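Local coordinates for protein MccF (Escherichia coli, PDB 4IIY) that probably acts as a serine-type hydrolase of the S66 peptidase family and is named for self-immunity to the antibiotic microcin C7, at residues N123-F128 with T148-G153; Y144-A149 with L246-G251; T162-A167 with L345-K350; L267-S272 with I298-H303. The protein carries 1 engineered substitution. All blocks are in the same frame, centred on the assembly; numbering follows the deposited sequence.

Interaction 1 (N123-F128 with T148-G153); sequences NSLLPF and TALLAG
Asn123 and Ala149 bring the two backbones closest, with their CA atoms 5.1 Å apart. The chains then diverge, and the CA atoms of Leu126 and Gly153 stand 6.9 Å apart. The motif is a regular helix packed against a helically coiled loop in the LD-carboxypeptidase N-terminal region. Segment 148-153 is the first part of helix 148-158. Segment 123-128 lies between strand 110-115 and helix 131-136, with helical backbone angles over residues 123-127. No hydrogen bond joins the two segments, and the contact is buried apolar packing.

At the near end, Ala149 CB sits against the start of segment 123-128, 3.8 Å from Asn123 CB. The amide of Asn123 leads away from the helix, where ND2 bonds to Gly251 O and to Arg281 O of the second subunit. Leu126 carries most of the rest. Its CG lies anti to the carbonyl carbon (chi1 -68°), and both methyls reach the helix backbone. CD1 comes within 3.6 Å of Ala149 O, which already accepts the helical bond from Gly153 N. CD2 meets Leu150 CD2 at 3.9 Å, the two side chains running at a slant to each other. Leu150 CD2 also touches Leu125 CB. An alanine in place of Leu126 would lose both methyls and would probably leave a gap beside Leu150 and Gly153. Leu288 of the second subunit packs on Leu126. The fit at Gly153 is close: its CA is 4.1 Å from Leu126 CD2, and a CB there would come within 2.7 Å of that methyl.

Interaction 2 (Y144-A149 with L246-G251); sequences YADTTA and LNTLTG. Engineered in segment 144-149: Ala145 (natural residue Ser). With 1EI (5'-O-(L-alpha-glutamylsulfamoyl)inosine), chain K.
Thr248 packs on Asp146, Thr148 and Ala149 in a buried contact where the LD-carboxypeptidase N-terminal and C-terminal regions meet. The turn leading into helix 148-158 faces the short helix 246-249, beside the bound glutamylsulfamoyl inosine (1EI). Thr248 is the central side chain. It holds OG1 anti to its carbonyl carbon (chi1 -60°), which turns CG2 to the turn, 3.3 Å from Asp146 O. OG1 is bonded to Asn245 OD1 and accepts a hydrogen bond from a water. The same water donates to Asp146 OD1 at 2.7 Å and thus bridges the two segments. Asp146 OD2 accepts from Ser122 N. Further along, Thr148 CG2 meets Leu249 CD2 at 3.6 Å, the two side chains crossing at about a right angle.

Two bonds grip Ala145 O. Thr148 OG1 donates in the carbonyl plane at 2.7 Å, and Thr148 N donates as well. The ligand is held from both segments. Asp146 N donates to the glutamyl carbonyl, 1EI O, at 3.0 Å. Asn247 ND2 donates to the carboxylate, 1EI OE2, at 2.9 Å. Ala145 is engineered from serine, the predicted nucleophile, and its CB lies 3.2 Å from 1EI O. With positive phi (64°) at Ala145, between strand 140-143 and helix 148-158, the strand-turn-helix geometry is consistent with a nucleophile elbow. The Asp146 N-H bond to the carbonyl is consistent with an oxyanion hole.

Interaction 3 (T162-A167 with L345-K350); sequences TFYGPA and LPLGVK
Phe163 faces Pro346 as an antiparallel non-hydrogen-bonded pair. Its ring slants across the proline and brings CE1 to 3.7 Å from Pro346 CB. Leu190 of helix 178-191 also touches this ring. Beside them, Tyr164 and Leu345 form a hydrogen-bonded pair. Tyr164 N donates to Leu345 O at 2.8 Å, and Leu345 N donates back to Tyr164 O at 2.9 Å.

Strand 345-347 is the antiparallel edge strand of a six-stranded sheet that is otherwise parallel, with 162-164 next to it. It comes from the LD-carboxypeptidase C-terminal region and completes the sheet of the N-terminal one.

Tyr164, Leu345 and Leu347 point to the face away from Phe163 and Pro346. Leu347 has CG anti to its carbonyl carbon (chi1 -61°), and this brings CD1 to 4.1 Å from Tyr164 CB. At chi1 -150° the tyrosine CG lies roughly anti to the backbone N, and the ring leads away from the edge strand. There it stacks edge-to-face with Phe268. Its OH reaches Glu270 OE2, part of the predicted charge relay, and Ala145 N. The phenol thus links this sheet to the active site.

At the far end, Leu347 N donates almost straight to Thr162 O at 2.9 Å. The return link is made by a water, which accepts from Thr162 N and donates to Leu347 O. Thr162 OG1 is bonded to Leu151 O of helix 148-158.

Interaction 4 (L267-S272 with I298-H303); sequences LFIEDS and IILGKH. With EDO (1,2-ethanediol), chain L.
Ile299 sits between Leu267 and Ile269 across two parallel strands. Its N donates to Leu267 O at 2.7 Å, and its O accepts from Ile269 N. Gly301 N donates to Ile269 O at 2.9 Å. Beyond this the direct backbone bonds stop, and an ethanediol, probably from crystallisation, bridges the two segments. Its O1 accepts from Asp271 N and donates to Gly301 O at 2.8 Å. Its O2 lies at the His303 ring edge, bonded to ND1 at 2.8 Å. A water links Asp271 O to Lys302 O.

One face of the His303 ring lies over Asp271 O, 3.3 Å above its centre. NE2 bonds to Lys274 N. With an alanine here, Lys274 N would probably lose this acceptor and Asp271 O its ring cover. The carboxylate of Glu270, a predicted charge-relay residue, is held by His338 ND1 at OE1, and by Tyr164 OH and Asn245 ND2 at OE2. Asp271 OD1 accepts from Asn247 N, and Lys302 NZ forms a salt bridge with Asp335.

The strands and helix 276-288 form a beta-alpha-beta crossover. That helix touches Leu267, Ile269, Asp271 and His303, while strands 236-245 and 330-334 flank the pair in the sheet.

Overall arrangement
From the N terminus, interaction 1 closes the first and shortest loop, from 123-128 to helix 148-158. Interaction 2 opens on the same helix start, shares Thr148 and Ala149 with it, and closes about 100 residues later at 246-251. Interaction 3 opens inside that span, at strand 162-164, and closes at 345-347, so the two cross. Interaction 4 follows interaction 2 and lies wholly within the long span of interaction 3. Interactions 2 and 3 join the N-terminal and C-terminal regions. Interaction 1 stays in the first and interaction 4 in the second. Interactions 2, 3 and 4 touch one another around the active site, while interactions 1 and 2 both reach the second subunit.

Interaction 1 (N123-F128 with T148-G153)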
loop_
_atom_site.group_PDB
_atom_site.type_symbol
_atom_site.label_atom_id
_atom_site.label_comp_id
_atom_site.label_asym_id
_atom_site.label_seq_id
_atom_site.Cartn_x
_atom_site.Cartn_y
_atom_site.Cartn_z
ATOM N N ASN B 123 8.036 1.700 -9.256
ATOM C CA ASN B 123 7.391 0.499 -9.800
ATOM C C ASN B 123 6.884 0.697 -11.232
ATOM O O ASN B 123 6.831 -0.261 -12.007
ATOM C CB ASN B 123 6.301 -0.086 -8.876
ATOM C CG ASN B 123 5.055 0.793 -8.769
ATOM O OD1 ASN B 123 5.138 2.026 -8.779
ATOM N ND2 ASN B 123 3.886 0.155 -8.650
ATOM N N SER B 124 6.526 1.927 -11.589
ATOM C CA SER B 124 6.045 2.203 -12.945
ATOM C C SER B 124 7.055 1.823 -14.022
ATOM O O SER B 124 6.673 1.532 -15.158
ATOM C CB SER B 124 5.720 3.680 -13.123
ATOM O OG SER B 124 4.609 4.078 -12.353
ATOM N N LEU B 125 8.340 1.884 -13.687
ATOM C CA LEU B 125 9.401 1.704 -14.675
ATOM C C LEU B 125 9.586 0.264 -15.106
ATOM O O LEU B 125 10.195 0.014 -16.147
ATOM C CB LEU B 125 10.745 2.182 -14.119
ATOM C CG LEU B 125 11.077 3.671 -14.104
ATOM C CD1 LEU B 125 10.056 4.480 -13.317
ATOM C CD2 LEU B 125 12.481 3.870 -13.559
ATOM N N LEU B 126 9.106 -0.682 -14.303
ATOM C CA LEU B 126 9.502 -2.078 -14.467
ATOM C C LEU B 126 9.246 -2.715 -15.839
ATOM O O LEU B 126 10.081 -3.474 -16.306
ATOM C CB LEU B 126 8.964 -2.932 -13.311
ATOM C CG LEU B 126 9.628 -2.617 -11.960
ATOM C CD1 LEU B 126 8.869 -3.292 -10.819
ATOM C CD2 LEU B 126 11.092 -3.029 -11.952
ATOM N N PRO B 127 8.118 -2.405 -16.493
ATOM C CA PRO B 127 7.927 -2.997 -17.826
ATOM C C PRO B 127 8.914 -2.489 -18.881
ATOM O O PRO B 127 8.990 -3.084 -19.960
ATOM C CB PRO B 127 6.503 -2.567 -18.198
ATOM C CG PRO B 127 5.832 -2.259 -16.888
ATOM C CD PRO B 127 6.932 -1.663 -16.043
ATOM N N PHE B 128 9.660 -1.432 -18.577
ATOM C CA PHE B 128 10.426 -0.692 -19.581
ATOM C C PHE B 128 11.938 -0.764 -19.383
ATOM O O PHE B 128 12.703 -0.191 -20.172
ATOM C CB PHE B 128 9.970 0.773 -19.597
ATOM C CG PHE B 128 8.495 0.930 -19.798
ATOM C CD1 PHE B 128 7.930 0.692 -21.044
ATOM C CD2 PHE B 128 7.658 1.271 -18.738
ATOM C CE1 PHE B 128 6.557 0.812 -21.242
ATOM C CE2 PHE B 128 6.293 1.397 -18.922
ATOM C CZ PHE B 128 5.739 1.171 -20.178
ATOM N N THR B 148 13.220 0.066 -3.744
ATOM C CA THR B 148 12.946 -1.353 -3.573
ATOM C C THR B 148 12.263 -1.974 -4.789
ATOM O O THR B 148 12.552 -3.109 -5.160
ATOM C CB THR B 148 12.025 -1.570 -2.353
ATOM O OG1 THR B 148 12.692 -1.159 -1.155
ATOM C CG2 THR B 148 11.615 -3.035 -2.204
ATOM N N ALA B 149 11.332 -1.254 -5.406
ATOM C CA ALA B 149 10.630 -1.835 -6.550
ATOM C C ALA B 149 11.614 -2.246 -7.650
ATOM O O ALA B 149 11.459 -3.304 -8.272
ATOM C CB ALA B 149 9.581 -0.873 -7.089
ATOM N N LEU B 150 12.624 -1.416 -7.888
ATOM C CA LEU B 150 13.662 -1.719 -8.872
ATOM C C LEU B 150 14.634 -2.788 -8.393
ATOM O O LEU B 150 15.003 -3.680 -9.155
ATOM C CB LEU B 150 14.454 -0.471 -9.250
ATOM C CG LEU B 150 13.650 0.724 -9.735
ATOM C CD1 LEU B 150 14.605 1.782 -10.256
ATOM C CD2 LEU B 150 12.646 0.319 -10.820
ATOM N N LEU B 151 15.065 -2.711 -7.138
ATOM C CA LEU B 151 16.018 -3.687 -6.616
ATOM C C LEU B 151 15.421 -5.084 -6.666
ATOM O O LEU B 151 16.069 -6.037 -7.122
ATOM C CB LEU B 151 16.402 -3.348 -5.178
ATOM C CG LEU B 151 17.052 -1.980 -4.948
ATOM C CD1 LEU B 151 17.197 -1.705 -3.463
ATOM C CD2 LEU B 151 18.409 -1.871 -5.644
ATOM N N ALA B 152 14.186 -5.203 -6.187
ATOM C CA ALA B 152 13.505 -6.492 -6.164
ATOM C C ALA B 152 13.116 -6.940 -7.576
ATOM O O ALA B 152 13.263 -8.116 -7.926
ATOM C CB ALA B 152 12.284 -6.427 -5.261
ATOM N N GLY B 153 12.602 -6.019 -8.382
ATOM C CA GLY B 153 12.184 -6.353 -9.728
ATOM C C GLY B 153 13.332 -6.811 -10.613
ATOM O O GLY B 153 13.201 -7.761 -11.389
#

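Interaction 2 (Y144-A149 with L246-G251)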
loop_
_atom_site.group_PDB
_atom_site.type_symbol
_atom_site.label_atom_id
_atom_site.label_comp_id
_atom_site.label_asym_id
_atom_site.label_seq_id
_atom_site.Cartn_x
_atom_site.Cartn_y
_atom_site.Cartn_z
ATOM N N TYR B 144 17.372 2.546 -1.741
ATOM C CA TYR B 144 16.473 2.012 -0.721
ATOM C C TYR B 144 15.085 2.623 -0.859
ATOM O O TYR B 144 14.809 3.337 -1.827
ATOM C CB TYR B 144 17.077 2.164 0.694
ATOM C CG TYR B 144 17.111 3.566 1.269
ATOM C CD1 TYR B 144 16.195 3.950 2.237
ATOM C CD2 TYR B 144 18.076 4.494 0.876
ATOM C CE1 TYR B 144 16.221 5.224 2.789
ATOM C CE2 TYR B 144 18.114 5.758 1.430
ATOM C CZ TYR B 144 17.181 6.118 2.372
ATOM O OH TYR B 144 17.244 7.397 2.884
ATOM N N ALA B 145 14.204 2.329 0.086
ATOM C CA ALA B 145 12.908 2.991 0.144
ATOM C C ALA B 145 12.109 2.643 -1.109
ATOM O O ALA B 145 12.021 1.470 -1.467
ATOM C CB ALA B 145 13.079 4.491 0.317
ATOM N N ASP B 146 11.515 3.622 -1.780
ATOM C CA ASP B 146 10.752 3.321 -2.996
ATOM C C ASP B 146 11.545 2.542 -4.041
ATOM O O ASP B 146 10.974 1.788 -4.853
ATOM C CB ASP B 146 10.231 4.607 -3.637
ATOM C CG ASP B 146 9.432 4.329 -4.883
ATOM O OD1 ASP B 146 8.308 3.813 -4.749
ATOM O OD2 ASP B 146 9.945 4.588 -5.994
ATOM N N THR B 147 12.857 2.744 -4.058
ATOM C CA THR B 147 13.692 2.076 -5.052
ATOM C C THR B 147 13.720 0.551 -4.879
ATOM O O THR B 147 14.164 -0.175 -5.772
ATOM C CB THR B 147 15.098 2.684 -5.050
ATOM O OG1 THR B 147 14.977 4.104 -4.901
ATOM C CG2 THR B 147 15.815 2.386 -6.360
ATOM N N THR B 148 13.220 0.066 -3.744
ATOM C CA THR B 148 12.946 -1.353 -3.573
ATOM C C THR B 148 12.263 -1.974 -4.789
ATOM O O THR B 148 12.552 -3.109 -5.160
ATOM C CB THR B 148 12.025 -1.570 -2.353
ATOM O OG1 THR B 148 12.692 -1.159 -1.155
ATOM C CG2 THR B 148 11.615 -3.035 -2.204
ATOM N N ALA B 149 11.332 -1.254 -5.406
ATOM C CA ALA B 149 10.630 -1.835 -6.550
ATOM C C ALA B 149 11.614 -2.246 -7.650
ATOM O O ALA B 149 11.459 -3.304 -8.272
ATOM C CB ALA B 149 9.581 -0.873 -7.089
ATOM N N LEU B 246 8.794 -2.442 2.976
ATOM C CA LEU B 246 7.590 -3.262 2.926
ATOM C C LEU B 246 6.424 -2.548 2.247
ATOM O O LEU B 246 5.752 -3.122 1.394
ATOM C CB LEU B 246 7.221 -3.753 4.325
ATOM C CG LEU B 246 5.951 -4.587 4.448
ATOM C CD1 LEU B 246 5.965 -5.786 3.504
ATOM C CD2 LEU B 246 5.772 -5.025 5.908
ATOM N N ASN B 247 6.186 -1.287 2.596
ATOM C CA ASN B 247 5.128 -0.567 1.914
ATOM C C ASN B 247 5.360 -0.545 0.396
ATOM O O ASN B 247 4.424 -0.698 -0.394
ATOM C CB ASN B 247 5.008 0.849 2.466
ATOM C CG ASN B 247 3.723 1.522 2.044
ATOM O OD1 ASN B 247 2.635 1.035 2.333
ATOM N ND2 ASN B 247 3.843 2.644 1.349
ATOM N N THR B 248 6.602 -0.340 -0.027
ATOM C CA THR B 248 6.899 -0.326 -1.457
ATOM C C THR B 248 6.635 -1.675 -2.137
ATOM O O THR B 248 6.204 -1.724 -3.293
ATOM C CB THR B 248 8.350 0.114 -1.709
ATOM O OG1 THR B 248 8.536 1.424 -1.173
ATOM C CG2 THR B 248 8.667 0.150 -3.197
ATOM N N LEU B 249 6.878 -2.775 -1.430
ATOM C CA LEU B 249 6.635 -4.096 -1.999
ATOM C C LEU B 249 5.178 -4.277 -2.430
ATOM O O LEU B 249 4.897 -5.040 -3.353
ATOM C CB LEU B 249 7.049 -5.203 -1.027
ATOM C CG LEU B 249 8.560 -5.349 -0.820
ATOM C CD1 LEU B 249 8.846 -6.337 0.310
ATOM C CD2 LEU B 249 9.289 -5.769 -2.097
ATOM N N THR B 250 4.252 -3.594 -1.769
ATOM C CA THR B 250 2.857 -3.678 -2.182
ATOM C C THR B 250 2.642 -3.245 -3.640
ATOM O O THR B 250 1.666 -3.658 -4.265
ATOM C CB THR B 250 1.892 -2.874 -1.267
ATOM O OG1 THR B 250 2.101 -1.466 -1.425
ATOM C CG2 THR B 250 2.045 -3.273 0.198
ATOM N N GLY B 251 3.534 -2.410 -4.182
ATOM C CA GLY B 251 3.385 -1.937 -5.550
ATOM C C GLY B 251 3.828 -2.921 -6.621
ATOM O O GLY B 251 3.549 -2.694 -7.800
HETATM O O6 1EI K . 11.927 17.698 3.754
HETATM C C6 1EI K . 12.462 16.740 4.354
HETATM N N1 1EI K . 12.887 16.861 5.628
HETATM C C2 1EI K . 13.468 15.842 6.285
HETATM N N3 1EI K . 13.676 14.634 5.734
HETATM C C5 1EI K . 12.652 15.444 3.679
HETATM C C4 1EI K . 13.294 14.392 4.462
HETATM N N7 1EI K . 12.393 14.920 2.463
HETATM C C8 1EI K . 12.829 13.638 2.468
HETATM N N9 1EI K . 13.361 13.334 3.662
HETATM C "C1'" 1EI K . 13.931 12.036 4.060
HETATM O "O4'" 1EI K . 14.520 11.356 2.961
HETATM C "C2'" 1EI K . 12.804 11.146 4.541
HETATM O "O2'" 1EI K . 12.629 11.298 5.950
HETATM C "C3'" 1EI K . 13.281 9.758 4.176
HETATM O "O3'" 1EI K . 13.783 9.105 5.339
HETATM C "C4'" 1EI K . 14.430 9.954 3.204
HETATM C "C5'" 1EI K . 14.214 9.189 1.905
HETATM O "O5'" 1EI K . 13.051 9.665 1.221
HETATM S SBF 1EI K . 12.449 8.793 0.111
HETATM O OAE 1EI K . 11.841 9.659 -0.876
HETATM O OAF 1EI K . 13.537 8.026 -0.436
HETATM N NAQ 1EI K . 11.420 7.863 0.799
HETATM C C 1EI K . 10.749 6.840 0.230
HETATM O O 1EI K . 10.834 6.441 -0.926
HETATM C CA 1EI K . 9.821 6.081 1.135
HETATM N N 1EI K . 9.747 6.708 2.443
HETATM C CB 1EI K . 8.445 5.971 0.489
HETATM C CG 1EI K . 7.805 4.617 0.781
HETATM C CD 1EI K . 7.188 4.607 2.161
HETATM O OE1 1EI K . 7.548 5.467 2.991
HETATM O OE2 1EI K . 6.338 3.736 2.414
HETATM O O HOH W 1 6.703 3.283 -2.597
#

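Interaction 3 (T162-A167 with L345-K350)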
loop_
_atom_site.group_PDB
_atom_site.type_symbol
_atom_site.label_atom_id
_atom_site.label_comp_id
_atom_site.label_asym_id
_atom_site.label_seq_id
_atom_site.Cartn_x
_atom_site.Cartn_y
_atom_site.Cartn_z
ATOM N N THR B 162 21.470 -7.226 -6.119
ATOM C CA THR B 162 21.409 -5.777 -5.933
ATOM C C THR B 162 21.502 -5.449 -4.436
ATOM O O THR B 162 21.522 -6.355 -3.598
ATOM C CB THR B 162 20.106 -5.191 -6.515
ATOM O OG1 THR B 162 18.976 -5.670 -5.771
ATOM C CG2 THR B 162 19.958 -5.559 -7.979
ATOM N N PHE B 163 21.578 -4.157 -4.106
ATOM C CA PHE B 163 21.939 -3.729 -2.756
ATOM C C PHE B 163 20.955 -2.759 -2.131
ATOM O O PHE B 163 20.611 -1.740 -2.735
ATOM C CB PHE B 163 23.336 -3.101 -2.777
ATOM C CG PHE B 163 24.411 -4.071 -3.169
ATOM C CD1 PHE B 163 25.153 -4.726 -2.207
ATOM C CD2 PHE B 163 24.626 -4.379 -4.503
ATOM C CE1 PHE B 163 26.122 -5.660 -2.580
ATOM C CE2 PHE B 163 25.586 -5.313 -4.878
ATOM C CZ PHE B 163 26.333 -5.950 -3.913
ATOM N N TYR B 164 20.513 -3.091 -0.917
ATOM C CA TYR B 164 19.740 -2.174 -0.096
ATOM C C TYR B 164 20.756 -1.312 0.628
ATOM O O TYR B 164 21.499 -1.811 1.472
ATOM C CB TYR B 164 18.860 -2.920 0.917
ATOM C CG TYR B 164 17.606 -2.136 1.238
ATOM C CD1 TYR B 164 16.582 -2.055 0.302
ATOM C CD2 TYR B 164 17.458 -1.436 2.436
ATOM C CE1 TYR B 164 15.449 -1.335 0.541
ATOM C CE2 TYR B 164 16.304 -0.700 2.697
ATOM C CZ TYR B 164 15.305 -0.658 1.731
ATOM O OH TYR B 164 14.143 0.076 1.903
ATOM N N GLY B 165 20.822 -0.032 0.298
ATOM C CA GLY B 165 21.869 0.806 0.840
ATOM C C GLY B 165 21.713 2.240 0.396
ATOM O O GLY B 165 20.654 2.632 -0.100
ATOM N N PRO B 166 22.774 3.037 0.578
ATOM C CA PRO B 166 22.702 4.485 0.373
ATOM C C PRO B 166 22.137 4.956 -0.959
ATOM O O PRO B 166 22.453 4.415 -2.023
ATOM C CB PRO B 166 24.169 4.918 0.462
ATOM C CG PRO B 166 24.786 3.942 1.390
ATOM C CD PRO B 166 24.026 2.644 1.248
ATOM N N ALA B 167 21.311 5.995 -0.864
ATOM C CA ALA B 167 20.932 6.844 -1.984
ATOM C C ALA B 167 21.673 8.169 -1.820
ATOM O O ALA B 167 21.898 8.644 -0.702
ATOM C CB ALA B 167 19.422 7.056 -2.018
ATOM N N LEU B 345 23.460 -3.654 2.429
ATOM C CA LEU B 345 23.057 -5.061 2.505
ATOM C C LEU B 345 22.783 -5.649 1.119
ATOM O O LEU B 345 21.888 -5.184 0.408
ATOM C CB LEU B 345 21.776 -5.171 3.333
ATOM C CG LEU B 345 21.177 -6.565 3.507
ATOM C CD1 LEU B 345 22.048 -7.414 4.414
ATOM C CD2 LEU B 345 19.761 -6.470 4.065
ATOM N N PRO B 346 23.532 -6.684 0.717
ATOM C CA PRO B 346 23.165 -7.365 -0.532
ATOM C C PRO B 346 21.863 -8.140 -0.328
ATOM O O PRO B 346 21.675 -8.776 0.717
ATOM C CB PRO B 346 24.339 -8.325 -0.764
ATOM C CG PRO B 346 24.858 -8.620 0.615
ATOM C CD PRO B 346 24.679 -7.322 1.388
ATOM N N LEU B 347 20.969 -8.077 -1.306
ATOM C CA LEU B 347 19.717 -8.825 -1.271
ATOM C C LEU B 347 19.777 -10.050 -2.180
ATOM O O LEU B 347 20.280 -9.973 -3.301
ATOM C CB LEU B 347 18.562 -7.936 -1.725
ATOM C CG LEU B 347 18.301 -6.683 -0.891
ATOM C CD1 LEU B 347 17.306 -5.784 -1.598
ATOM C CD2 LEU B 347 17.793 -7.065 0.474
ATOM N N GLY B 348 19.254 -11.174 -1.692
ATOM C CA GLY B 348 19.185 -12.387 -2.490
ATOM C C GLY B 348 20.321 -13.366 -2.271
ATOM O O GLY B 348 20.441 -14.345 -3.009
ATOM N N VAL B 349 21.153 -13.108 -1.268
ATOM C CA VAL B 349 22.214 -14.036 -0.869
ATOM C C VAL B 349 22.013 -14.463 0.579
ATOM O O VAL B 349 21.245 -13.843 1.320
ATOM C CB VAL B 349 23.629 -13.425 -1.021
ATOM C CG1 VAL B 349 23.922 -13.101 -2.480
ATOM C CG2 VAL B 349 23.802 -12.179 -0.136
ATOM N N LYS B 350 22.714 -15.519 0.986
ATOM C CA LYS B 350 22.595 -16.028 2.341
ATOM C C LYS B 350 23.237 -15.118 3.387
ATOM O O LYS B 350 24.358 -14.632 3.219
ATOM C CB LYS B 350 23.186 -17.440 2.447
ATOM C CG LYS B 350 22.343 -18.505 1.760
ATOM C CD LYS B 350 23.016 -19.866 1.824
ATOM C CE LYS B 350 22.242 -20.896 1.020
ATOM N NZ LYS B 350 22.915 -22.229 1.018
HETATM O O HOH W 2 18.962 -8.555 -5.300
#

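Interaction 4 (L267-S272 with I298-H303)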
loop_
_atom_site.group_PDB
_atom_site.type_symbol
_atom_site.label_atom_id
_atom_site.label_comp_id
_atom_site.label_asym_id
_atom_site.label_seq_id
_atom_site.Cartn_x
_atom_site.Cartn_y
_atom_site.Cartn_z
ATOM N N LEU B 267 13.370 -12.985 5.940
ATOM C CA LEU B 267 12.654 -11.815 5.448
ATOM C C LEU B 267 13.272 -10.561 6.023
ATOM O O LEU B 267 13.375 -10.438 7.240
ATOM C CB LEU B 267 11.183 -11.871 5.864
ATOM C CG LEU B 267 10.341 -10.669 5.424
ATOM C CD1 LEU B 267 10.136 -10.699 3.925
ATOM C CD2 LEU B 267 9.010 -10.667 6.153
ATOM N N PHE B 268 13.667 -9.626 5.160
ATOM C CA PHE B 268 14.139 -8.310 5.583
ATOM C C PHE B 268 13.082 -7.278 5.191
ATOM O O PHE B 268 12.731 -7.161 4.009
ATOM C CB PHE B 268 15.478 -7.983 4.907
ATOM C CG PHE B 268 15.838 -6.526 4.962
ATOM C CD1 PHE B 268 16.122 -5.917 6.173
ATOM C CD2 PHE B 268 15.877 -5.762 3.808
ATOM C CE1 PHE B 268 16.438 -4.555 6.227
ATOM C CE2 PHE B 268 16.197 -4.406 3.856
ATOM C CZ PHE B 268 16.477 -3.807 5.067
ATOM N N ILE B 269 12.581 -6.546 6.181
ATOM C CA ILE B 269 11.576 -5.516 5.935
ATOM C C ILE B 269 11.853 -4.280 6.786
ATOM O O ILE B 269 12.274 -4.375 7.955
ATOM C CB ILE B 269 10.137 -6.012 6.197
ATOM C CG1 ILE B 269 10.087 -6.808 7.499
ATOM C CG2 ILE B 269 9.641 -6.842 5.023
ATOM C CD1 ILE B 269 8.672 -7.125 7.974
ATOM N N GLU B 270 11.649 -3.112 6.190
ATOM C CA GLU B 270 11.715 -1.859 6.934
ATOM C C GLU B 270 10.657 -0.918 6.395
ATOM O O GLU B 270 10.263 -1.011 5.226
ATOM C CB GLU B 270 13.114 -1.232 6.858
ATOM C CG GLU B 270 13.557 -0.761 5.472
ATOM C CD GLU B 270 13.212 0.700 5.166
ATOM O OE1 GLU B 270 13.079 1.523 6.109
ATOM O OE2 GLU B 270 13.079 1.039 3.959
ATOM N N ASP B 271 10.182 -0.021 7.249
ATOM C CA ASP B 271 9.269 1.035 6.821
ATOM C C ASP B 271 9.661 2.352 7.489
ATOM O O ASP B 271 10.469 2.373 8.412
ATOM C CB ASP B 271 7.796 0.690 7.108
ATOM C CG ASP B 271 7.188 -0.246 6.072
ATOM O OD1 ASP B 271 7.158 0.147 4.886
ATOM O OD2 ASP B 271 6.729 -1.352 6.440
ATOM N N SER B 272 9.061 3.440 7.013
ATOM C CA SER B 272 9.389 4.791 7.444
ATOM C C SER B 272 8.150 5.643 7.673
ATOM O O SER B 272 7.259 5.691 6.832
ATOM C CB SER B 272 10.261 5.466 6.378
ATOM O OG SER B 272 10.273 6.886 6.531
ATOM N N ILE B 298 13.101 -13.158 10.687
ATOM C CA ILE B 298 12.717 -11.848 10.181
ATOM C C ILE B 298 13.696 -10.808 10.707
ATOM O O ILE B 298 14.046 -10.823 11.890
ATOM C CB ILE B 298 11.290 -11.476 10.642
ATOM C CG1 ILE B 298 10.275 -12.477 10.079
ATOM C CG2 ILE B 298 10.938 -10.043 10.230
ATOM C CD1 ILE B 298 8.972 -12.486 10.832
ATOM N N ILE B 299 14.138 -9.921 9.816
ATOM C CA ILE B 299 14.905 -8.738 10.187
ATOM C C ILE B 299 14.014 -7.512 10.019
ATOM O O ILE B 299 13.515 -7.251 8.915
ATOM C CB ILE B 299 16.134 -8.560 9.286
ATOM C CG1 ILE B 299 17.047 -9.794 9.331
ATOM C CG2 ILE B 299 16.910 -7.290 9.668
ATOM C CD1 ILE B 299 18.073 -9.817 8.209
ATOM N N LEU B 300 13.786 -6.782 11.108
ATOM C CA LEU B 300 13.085 -5.506 11.035
ATOM C C LEU B 300 14.123 -4.395 11.059
ATOM O O LEU B 300 14.880 -4.260 12.037
ATOM C CB LEU B 300 12.146 -5.317 12.229
ATOM C CG LEU B 300 11.064 -6.371 12.465
ATOM C CD1 LEU B 300 10.286 -6.032 13.727
ATOM C CD2 LEU B 300 10.121 -6.486 11.268
ATOM N N GLY B 301 14.190 -3.597 9.997
ATOM C CA GLY B 301 15.017 -2.403 10.044
ATOM C C GLY B 301 14.429 -1.401 11.029
ATOM O O GLY B 301 13.211 -1.370 11.247
ATOM N N LYS B 302 15.269 -0.568 11.639
ATOM C CA LYS B 302 14.730 0.473 12.514
ATOM C C LYS B 302 13.732 1.324 11.728
ATOM O O LYS B 302 14.014 1.749 10.609
ATOM C CB LYS B 302 15.834 1.379 13.065
ATOM C CG LYS B 302 16.785 0.715 14.056
ATOM C CD LYS B 302 17.645 1.780 14.743
ATOM C CE LYS B 302 18.447 1.217 15.902
ATOM N NZ LYS B 302 19.450 0.216 15.448
ATOM N N HIS B 303 12.594 1.617 12.343
ATOM C CA HIS B 303 11.520 2.366 11.701
ATOM C C HIS B 303 11.657 3.854 12.003
ATOM O O HIS B 303 11.511 4.266 13.158
ATOM C CB HIS B 303 10.167 1.870 12.234
ATOM C CG HIS B 303 8.984 2.337 11.439
ATOM N ND1 HIS B 303 8.105 1.456 10.850
ATOM C CD2 HIS B 303 8.517 3.582 11.155
ATOM C CE1 HIS B 303 7.159 2.133 10.215
ATOM N NE2 HIS B 303 7.382 3.426 10.388
HETATM C C1 EDO L . 10.122 -2.171 10.229
HETATM O O1 EDO L . 10.735 -0.879 10.072
HETATM C C2 EDO L . 9.080 -2.173 11.338
HETATM O O2 EDO L . 7.957 -1.368 10.948
HETATM O O HOH W 3 13.149 3.340 8.619
#